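Local atomic coordinates of hypothetic aldehyde deformylating oxygenase (Sulfolobus tokodaii, PDB entry 5V4T), a protein that binds iron(III) in a ferritin-like helical bundle and probably acts as an oxidoreductase with aldehyde deformylating oxygenase activity. Residues E56-E59 / H60-F64; L132-N135 / E136-R140; V163-V166 / E167-P171. One frame throughout, in Å; residues are numbered along the deposited sequence.

Interaction 1 (E56-E59 / H60-F64). With FE (Fe (III) ion), chain C.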
loop_
_atom_site.group_PDB
_atom_site.type_symbol
_atom_site.label_atom_id
_atom_site.label_comp_id
_atom_site.label_asym_id
_atom_site.label_seq_id
_atom_site.Cartn_x
_atom_site.Cartn_y
_atom_site.Cartn_z
ATOM N N GLU A 56 -8.141 7.317 8.314
ATOM C CA GLU A 56 -7.741 7.543 6.939
ATOM C C GLU A 56 -7.649 6.253 6.170
ATOM O O GLU A 56 -8.057 6.180 5.023
ATOM C CB GLU A 56 -6.449 8.352 6.815
ATOM C CG GLU A 56 -6.666 9.794 7.179
ATOM C CD GLU A 56 -5.457 10.622 7.347
ATOM O OE1 GLU A 56 -4.348 10.091 7.595
ATOM O OE2 GLU A 56 -5.660 11.876 7.371
ATOM N N GLU A 57 -7.170 5.182 6.786
ATOM C CA GLU A 57 -7.125 3.908 6.096
ATOM C C GLU A 57 -8.550 3.394 5.761
ATOM O O GLU A 57 -8.776 2.819 4.702
ATOM C CB GLU A 57 -6.393 2.863 6.887
ATOM C CG GLU A 57 -4.954 3.178 7.251
ATOM C CD GLU A 57 -4.001 3.244 6.047
ATOM O OE1 GLU A 57 -4.311 2.578 5.074
ATOM O OE2 GLU A 57 -2.939 3.870 6.156
ATOM N N ILE A 58 -9.494 3.583 6.672
ATOM C CA ILE A 58 -10.867 3.271 6.391
ATOM C C ILE A 58 -11.395 4.107 5.262
ATOM O O ILE A 58 -12.084 3.609 4.401
ATOM C CB ILE A 58 -11.770 3.461 7.611
ATOM C CG1 ILE A 58 -11.309 2.479 8.630
ATOM C CG2 ILE A 58 -13.195 3.213 7.241
ATOM C CD1 ILE A 58 -11.885 2.695 10.015
ATOM N N GLU A 59 -11.133 5.388 5.286
ATOM C CA GLU A 59 -11.504 6.218 4.144
ATOM C C GLU A 59 -10.965 5.760 2.793
ATOM O O GLU A 59 -11.671 5.826 1.741
ATOM C CB GLU A 59 -11.045 7.652 4.419
ATOM C CG GLU A 59 -11.824 8.327 5.496
ATOM C CD GLU A 59 -11.392 9.702 5.765
ATOM O OE1 GLU A 59 -10.170 10.043 5.691
ATOM O OE2 GLU A 59 -12.311 10.523 5.980
ATOM N N HIS A 60 -9.711 5.287 2.797
ATOM C CA HIS A 60 -9.123 4.737 1.558
ATOM C C HIS A 60 -9.889 3.512 1.084
ATOM O O HIS A 60 -10.310 3.417 -0.105
ATOM C CB HIS A 60 -7.659 4.442 1.723
ATOM C CG HIS A 60 -6.845 5.627 2.101
ATOM N ND1 HIS A 60 -5.511 5.504 2.393
ATOM C CD2 HIS A 60 -7.153 6.931 2.255
ATOM C CE1 HIS A 60 -5.034 6.686 2.743
ATOM N NE2 HIS A 60 -6.001 7.570 2.646
ATOM N N PHE A 61 -10.208 2.607 2.015
ATOM C CA PHE A 61 -11.020 1.424 1.675
ATOM C C PHE A 61 -12.318 1.838 1.123
ATOM O O PHE A 61 -12.779 1.291 0.093
ATOM C CB PHE A 61 -11.326 0.619 2.926
ATOM C CG PHE A 61 -10.279 -0.353 3.310
ATOM C CD1 PHE A 61 -8.986 -0.355 2.758
ATOM C CD2 PHE A 61 -10.580 -1.240 4.334
ATOM C CE1 PHE A 61 -8.041 -1.257 3.179
ATOM C CE2 PHE A 61 -9.636 -2.150 4.759
ATOM C CZ PHE A 61 -8.364 -2.156 4.183
ATOM N N ASP A 62 -12.933 2.811 1.755
ATOM C CA ASP A 62 -14.262 3.260 1.306
ATOM C C ASP A 62 -14.200 3.880 -0.093
ATOM O O ASP A 62 -15.114 3.722 -0.868
ATOM C CB ASP A 62 -14.918 4.188 2.290
ATOM C CG ASP A 62 -15.312 3.461 3.593
ATOM O OD1 ASP A 62 -15.389 2.209 3.581
ATOM O OD2 ASP A 62 -15.437 4.125 4.631
ATOM N N PHE A 63 -13.156 4.626 -0.407
ATOM C CA PHE A 63 -12.968 5.180 -1.752
ATOM C C PHE A 63 -12.956 4.056 -2.815
ATOM O O PHE A 63 -13.623 4.148 -3.865
ATOM C CB PHE A 63 -11.713 6.035 -1.779
ATOM C CG PHE A 63 -11.214 6.308 -3.151
ATOM C CD1 PHE A 63 -11.826 7.267 -3.956
ATOM C CD2 PHE A 63 -10.190 5.545 -3.663
ATOM C CE1 PHE A 63 -11.420 7.454 -5.261
ATOM C CE2 PHE A 63 -9.738 5.746 -4.955
ATOM C CZ PHE A 63 -10.395 6.695 -5.759
ATOM N N PHE A 64 -12.181 3.012 -2.567
ATOM C CA PHE A 64 -12.073 1.949 -3.571
ATOM C C PHE A 64 -13.388 1.181 -3.645
ATOM O O PHE A 64 -13.818 0.837 -4.727
ATOM C CB PHE A 64 -10.904 1.018 -3.281
ATOM C CG PHE A 64 -9.577 1.633 -3.569
ATOM C CD1 PHE A 64 -9.152 1.854 -4.900
ATOM C CD2 PHE A 64 -8.763 2.103 -2.521
ATOM C CE1 PHE A 64 -7.896 2.425 -5.160
ATOM C CE2 PHE A 64 -7.549 2.664 -2.815
ATOM C CZ PHE A 64 -7.133 2.863 -4.110
HETATM FE FE FE C . -1.556 4.490 4.836
HETATM O O HOH W 1 -4.321 3.273 1.870
HETATM O O HOH W 2 -1.802 2.769 3.713
#
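Glu57 and His60 sit one turn apart on helix 49-67, and a water lies between them: OE1 of Glu57 and ND1 of His60 stay 4.1 Å apart. That water is in the plane of the imidazole, at its edge, 2.6 Å from His60 ND1, and can offer Glu57 OE1 only a long bond (3.3 Å), for which other acceptors compete. The other carboxylate oxygen, Glu57 OE2, binds the iron(III) ion at 2.0 Å. A second water binds the metal and donates to Glu57 OE1 at 2.9 Å, so one carboxylate oxygen holds iron while the other holds its water. A bend at chi2 (-67°) curls the Glu57 chain to bring the carboxylate to the ion. Glu56 O lies against one face of the His60 ring, 3.0 Å from its plane and offset toward the rim; the same carbonyl accepts the backbone N-H of His60. The other ring nitrogen, NE2, is hydrogen-bonded to Asp144 OD2, so both nitrogens are engaged and the rotation of the imidazole is fixed. With an alanine in place of His60, Asp144 would probably lose this partner, and the water beside Glu57 one of its anchors. Further out, Glu56 turns its carboxylate away from His60, bonding NE2 of iron ligand His148 and forming a salt bridge with Arg147, a second-shell prop for the metal site. Glu57, Glu111, Glu145 and His148 all bind this one ion, and such ligands carried on packed helices are characteristic of the ferritin-like fold of diiron proteins.

Interaction 2 (L132-N135 / E136-R140)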
loop_
_atom_site.group_PDB
_atom_site.type_symbol
_atom_site.label_atom_id
_atom_site.label_comp_id
_atom_site.label_asym_id
_atom_site.label_seq_id
_atom_site.Cartn_x
_atom_site.Cartn_y
_atom_site.Cartn_z
ATOM N N LEU A 132 -11.089 11.242 -14.013
ATOM C CA LEU A 132 -10.826 12.397 -13.171
ATOM C C LEU A 132 -11.105 12.193 -11.702
ATOM O O LEU A 132 -10.282 12.595 -10.879
ATOM C CB LEU A 132 -11.610 13.624 -13.627
ATOM C CG LEU A 132 -11.317 14.052 -15.041
ATOM C CD1 LEU A 132 -12.048 15.350 -15.367
ATOM C CD2 LEU A 132 -9.820 14.235 -15.303
ATOM N N LYS A 133 -12.241 11.584 -11.347
ATOM C CA LYS A 133 -12.544 11.335 -9.951
ATOM C C LYS A 133 -11.582 10.317 -9.384
ATOM O O LYS A 133 -11.156 10.450 -8.249
ATOM C CB LYS A 133 -13.992 10.856 -9.801
ATOM C CG LYS A 133 -14.963 11.947 -10.185
ATOM C CD LYS A 133 -16.376 11.376 -10.102
ATOM C CE LYS A 133 -17.355 12.290 -10.768
ATOM N NZ LYS A 133 -18.694 11.625 -10.712
ATOM N N PHE A 134 -11.245 9.295 -10.152
ATOM C CA PHE A 134 -10.297 8.304 -9.676
ATOM C C PHE A 134 -8.963 8.987 -9.378
ATOM O O PHE A 134 -8.344 8.760 -8.327
ATOM C CB PHE A 134 -10.114 7.161 -10.666
ATOM C CG PHE A 134 -9.352 5.995 -10.096
ATOM C CD1 PHE A 134 -9.940 5.085 -9.237
ATOM C CD2 PHE A 134 -8.023 5.865 -10.374
ATOM C CE1 PHE A 134 -9.237 4.007 -8.742
ATOM C CE2 PHE A 134 -7.311 4.811 -9.882
ATOM C CZ PHE A 134 -7.923 3.854 -9.096
ATOM N N ASN A 135 -8.497 9.795 -10.336
ATOM C CA ASN A 135 -7.217 10.458 -10.183
ATOM C C ASN A 135 -7.179 11.350 -8.945
ATOM O O ASN A 135 -6.210 11.321 -8.206
ATOM C CB ASN A 135 -6.892 11.281 -11.407
ATOM C CG ASN A 135 -5.527 11.851 -11.332
ATOM O OD1 ASN A 135 -5.364 13.090 -11.103
ATOM N ND2 ASN A 135 -4.530 11.033 -11.576
ATOM N N GLU A 136 -8.245 12.100 -8.697
ATOM C CA GLU A 136 -8.271 12.966 -7.534
ATOM C C GLU A 136 -8.243 12.161 -6.263
ATOM O O GLU A 136 -7.558 12.544 -5.274
ATOM C CB GLU A 136 -9.511 13.846 -7.573
ATOM C CG GLU A 136 -9.620 14.792 -6.383
ATOM C CD GLU A 136 -8.502 15.798 -6.240
ATOM O OE1 GLU A 136 -7.770 16.127 -7.189
ATOM O OE2 GLU A 136 -8.367 16.296 -5.118
ATOM N N GLY A 137 -8.893 11.002 -6.274
ATOM C CA GLY A 137 -8.902 10.135 -5.125
ATOM C C GLY A 137 -7.490 9.604 -4.860
ATOM O O GLY A 137 -7.008 9.587 -3.711
ATOM N N ILE A 138 -6.796 9.226 -5.893
ATOM C CA ILE A 138 -5.417 8.724 -5.710
ATOM C C ILE A 138 -4.527 9.874 -5.192
ATOM O O ILE A 138 -3.697 9.634 -4.322
ATOM C CB ILE A 138 -4.874 8.175 -7.083
ATOM C CG1 ILE A 138 -5.670 6.924 -7.535
ATOM C CG2 ILE A 138 -3.401 7.840 -7.009
ATOM C CD1 ILE A 138 -5.650 5.790 -6.573
ATOM N N LYS A 139 -4.664 11.090 -5.728
ATOM C CA LYS A 139 -3.855 12.225 -5.231
ATOM C C LYS A 139 -4.097 12.426 -3.750
ATOM O O LYS A 139 -3.130 12.742 -3.018
ATOM C CB LYS A 139 -4.142 13.467 -6.049
ATOM C CG LYS A 139 -3.514 13.367 -7.408
ATOM C CD LYS A 139 -4.063 14.299 -8.444
ATOM C CE LYS A 139 -4.096 15.697 -8.024
ATOM N NZ LYS A 139 -4.597 16.570 -9.164
ATOM N N ARG A 140 -5.347 12.257 -3.294
ATOM C CA ARG A 140 -5.671 12.403 -1.891
ATOM C C ARG A 140 -5.014 11.326 -1.046
ATOM O O ARG A 140 -4.441 11.620 0.022
ATOM C CB ARG A 140 -7.181 12.432 -1.652
ATOM C CG ARG A 140 -7.862 13.683 -2.225
ATOM C CD ARG A 140 -9.358 13.635 -2.239
ATOM N NE ARG A 140 -9.877 14.894 -2.728
ATOM C CZ ARG A 140 -11.162 15.121 -3.026
ATOM N NH1 ARG A 140 -12.019 14.116 -2.996
ATOM N NH2 ARG A 140 -11.538 16.327 -3.414
HETATM O O HOH W 3 -6.693 15.378 -10.410
#
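Asn135 and Lys139 meet one helical turn apart, their side chains crossing at an angle: OD1 of Asn135 lies 3.2 Å from CD of Lys139. Lys139 is extended at first and then bends at chi3 (52°), which swings its ammonium back to a water 2.7 Å from NZ. The same water donates to Asn135 OD1 at 2.7 Å, bridging the two residues. At its other end the Asn135 amide is held by helix 98-128, with ND2 bonding Ser126 and Asn123, so both ends of the amide are used.

This is the first part of helix 132-155, within the ferritin-like bundle, and its inner flank carries the apolar pair. With CG swung opposite the backbone N (chi1 -169°), the Phe134 ring is placed to meet the next turn, where its CE2 comes 3.6 Å from Ile138 CG1. That ring also touches helix 10-23, while Ile138 reaches Leu122.

On the outer flank Glu136 is bent at chi2, and its carboxylate serves two cations. OE2 forms a salt bridge, with a weak hydrogen bond, to Arg140 NE at 3.2 Å, and OE1 a long one to Lys139 NZ at 3.8 Å. CG of Glu136 lies over one face of the Arg140 guanidinium.

Interaction 3 (V163-V166 / E167-P171)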
loop_
_atom_site.group_PDB
_atom_site.type_symbol
_atom_site.label_atom_id
_atom_site.label_comp_id
_atom_site.label_asym_id
_atom_site.label_seq_id
_atom_site.Cartn_x
_atom_site.Cartn_y
_atom_site.Cartn_z
ATOM N N VAL A 163 16.307 -0.452 10.554
ATOM C CA VAL A 163 16.983 -0.582 9.252
ATOM C C VAL A 163 17.060 -2.039 8.860
ATOM O O VAL A 163 16.783 -2.381 7.727
ATOM C CB VAL A 163 18.353 0.105 9.265
ATOM C CG1 VAL A 163 19.126 -0.175 7.972
ATOM C CG2 VAL A 163 18.222 1.580 9.468
ATOM N N LYS A 164 17.506 -2.928 9.796
ATOM C CA LYS A 164 17.594 -4.337 9.487
ATOM C C LYS A 164 16.219 -4.931 9.087
ATOM O O LYS A 164 16.144 -5.745 8.149
ATOM C CB LYS A 164 18.231 -5.111 10.645
ATOM C CG LYS A 164 19.700 -4.767 10.847
ATOM C CD LYS A 164 20.318 -5.476 12.052
ATOM C CE LYS A 164 19.719 -6.866 12.305
ATOM N NZ LYS A 164 20.626 -7.777 13.113
ATOM N N ARG A 165 15.141 -4.492 9.760
ATOM C CA ARG A 165 13.809 -4.893 9.384
ATOM C C ARG A 165 13.464 -4.521 7.960
ATOM O O ARG A 165 12.883 -5.367 7.200
ATOM C CB ARG A 165 12.743 -4.289 10.288
ATOM C CG ARG A 165 12.672 -4.876 11.680
ATOM C CD ARG A 165 11.776 -6.064 11.786
ATOM N NE ARG A 165 10.400 -5.726 11.502
ATOM C CZ ARG A 165 9.463 -6.620 11.343
ATOM N NH1 ARG A 165 9.748 -7.922 11.535
ATOM N NH2 ARG A 165 8.228 -6.255 11.093
ATOM N N VAL A 166 13.746 -3.275 7.603
ATOM C CA VAL A 166 13.479 -2.786 6.250
ATOM C C VAL A 166 14.216 -3.683 5.256
ATOM O O VAL A 166 13.661 -4.112 4.259
ATOM C CB VAL A 166 13.773 -1.289 6.076
ATOM C CG1 VAL A 166 13.614 -0.869 4.629
ATOM C CG2 VAL A 166 12.819 -0.496 6.954
ATOM N N GLU A 167 15.496 -3.909 5.528
ATOM C CA GLU A 167 16.322 -4.725 4.655
ATOM C C GLU A 167 15.768 -6.154 4.536
ATOM O O GLU A 167 15.785 -6.776 3.444
ATOM C CB GLU A 167 17.772 -4.684 5.137
ATOM C CG GLU A 167 18.388 -3.307 4.957
ATOM C CD GLU A 167 19.748 -3.086 5.592
ATOM O OE1 GLU A 167 20.106 -3.748 6.576
ATOM O OE2 GLU A 167 20.433 -2.157 5.131
ATOM N N GLU A 168 15.260 -6.719 5.631
ATOM C CA GLU A 168 14.769 -8.089 5.616
ATOM C C GLU A 168 13.508 -8.262 4.857
ATOM O O GLU A 168 13.316 -9.263 4.199
ATOM C CB GLU A 168 14.613 -8.613 7.062
ATOM C CG GLU A 168 15.999 -8.731 7.685
ATOM C CD GLU A 168 15.976 -9.056 9.162
ATOM O OE1 GLU A 168 14.851 -9.221 9.710
ATOM O OE2 GLU A 168 17.101 -9.075 9.744
ATOM N N LEU A 169 12.661 -7.230 4.879
ATOM C CA LEU A 169 11.346 -7.322 4.304
ATOM C C LEU A 169 11.278 -6.780 2.874
ATOM O O LEU A 169 10.380 -7.149 2.129
ATOM C CB LEU A 169 10.372 -6.522 5.154
ATOM C CG LEU A 169 10.081 -7.122 6.540
ATOM C CD1 LEU A 169 9.510 -6.038 7.421
ATOM C CD2 LEU A 169 9.105 -8.247 6.353
ATOM N N PHE A 170 12.283 -6.050 2.483
ATOM C CA PHE A 170 12.277 -5.503 1.145
ATOM C C PHE A 170 12.155 -6.595 0.043
ATOM O O PHE A 170 11.444 -6.381 -0.922
ATOM C CB PHE A 170 13.522 -4.645 0.937
ATOM C CG PHE A 170 13.597 -3.996 -0.413
ATOM C CD1 PHE A 170 12.830 -2.877 -0.693
ATOM C CD2 PHE A 170 14.462 -4.472 -1.388
ATOM C CE1 PHE A 170 12.848 -2.297 -1.959
ATOM C CE2 PHE A 170 14.513 -3.847 -2.624
ATOM C CZ PHE A 170 13.685 -2.796 -2.904
ATOM N N PRO A 171 12.820 -7.734 0.166
ATOM C CA PRO A 171 12.710 -8.698 -0.942
ATOM C C PRO A 171 11.297 -9.183 -1.152
ATOM O O PRO A 171 10.921 -9.448 -2.274
ATOM C CB PRO A 171 13.617 -9.866 -0.489
ATOM C CG PRO A 171 14.624 -9.208 0.387
ATOM C CD PRO A 171 13.896 -8.084 1.088
#
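Helix 159-179 of the ferritin-like bundle carries this contact, in the turns just before its kink at Pro171. Arg165 and Leu169 lie one turn apart. CD1 of Leu169 sits over one face of the Arg165 guanidinium, 3.8 Å above its plane and offset toward the rim, with NH2 as the nearest atom of the group at 3.9 Å. Bends at chi2 (-88°) and chi3 (-64°) fold the arginine chain so that its flat end can lie there. Its nitrogens are held by other residues: NH2 forms a salt bridge with Asp92 and also bonds the carbonyl of Asn101, while NE bonds Thr104, which together hold the guanidinium in a set orientation.

On another flank Val163 and Glu167 run side by side, CG1 of the valine 3.7 Å from OE2 of the glutamate. Val163 also rests on Ile206 and Leu210 of helix 191-211, and Val166 packs on Met108 and Ile109 of helix 98-128.

The backbone shows the approach of the kink. Glu167 N reaches Val163 O in a nearly straight bond (167°), whereas Val166 O receives two: Phe170 N at 3.0 Å and, weakly, Leu169 N at 3.3 Å. Pro171 has no N-H to offer the preceding turn, and the missing bond at its nitrogen is typical of a proline kink within a helix.

Following the chain from the N terminus, interaction 1 comes first on helix 49-67, interaction 2 next at the start of helix 132-155, and interaction 3 last on helix 159-179. Each lies within one helix, joining neighbouring turns, so none closes a long loop; they run in series, neither nested nor crossed. The first two touch in space: Phe63 packs on Gly137 and Phe134, and Phe64 on Ile138 and Phe134, tying helix 49-67 to helix 132-155. Interaction 3 stands across the chain's centre from both, its centre about 27 Å from that of interaction 1 and about 31 Å from that of interaction 2, although its helix directly follows helix 132-155.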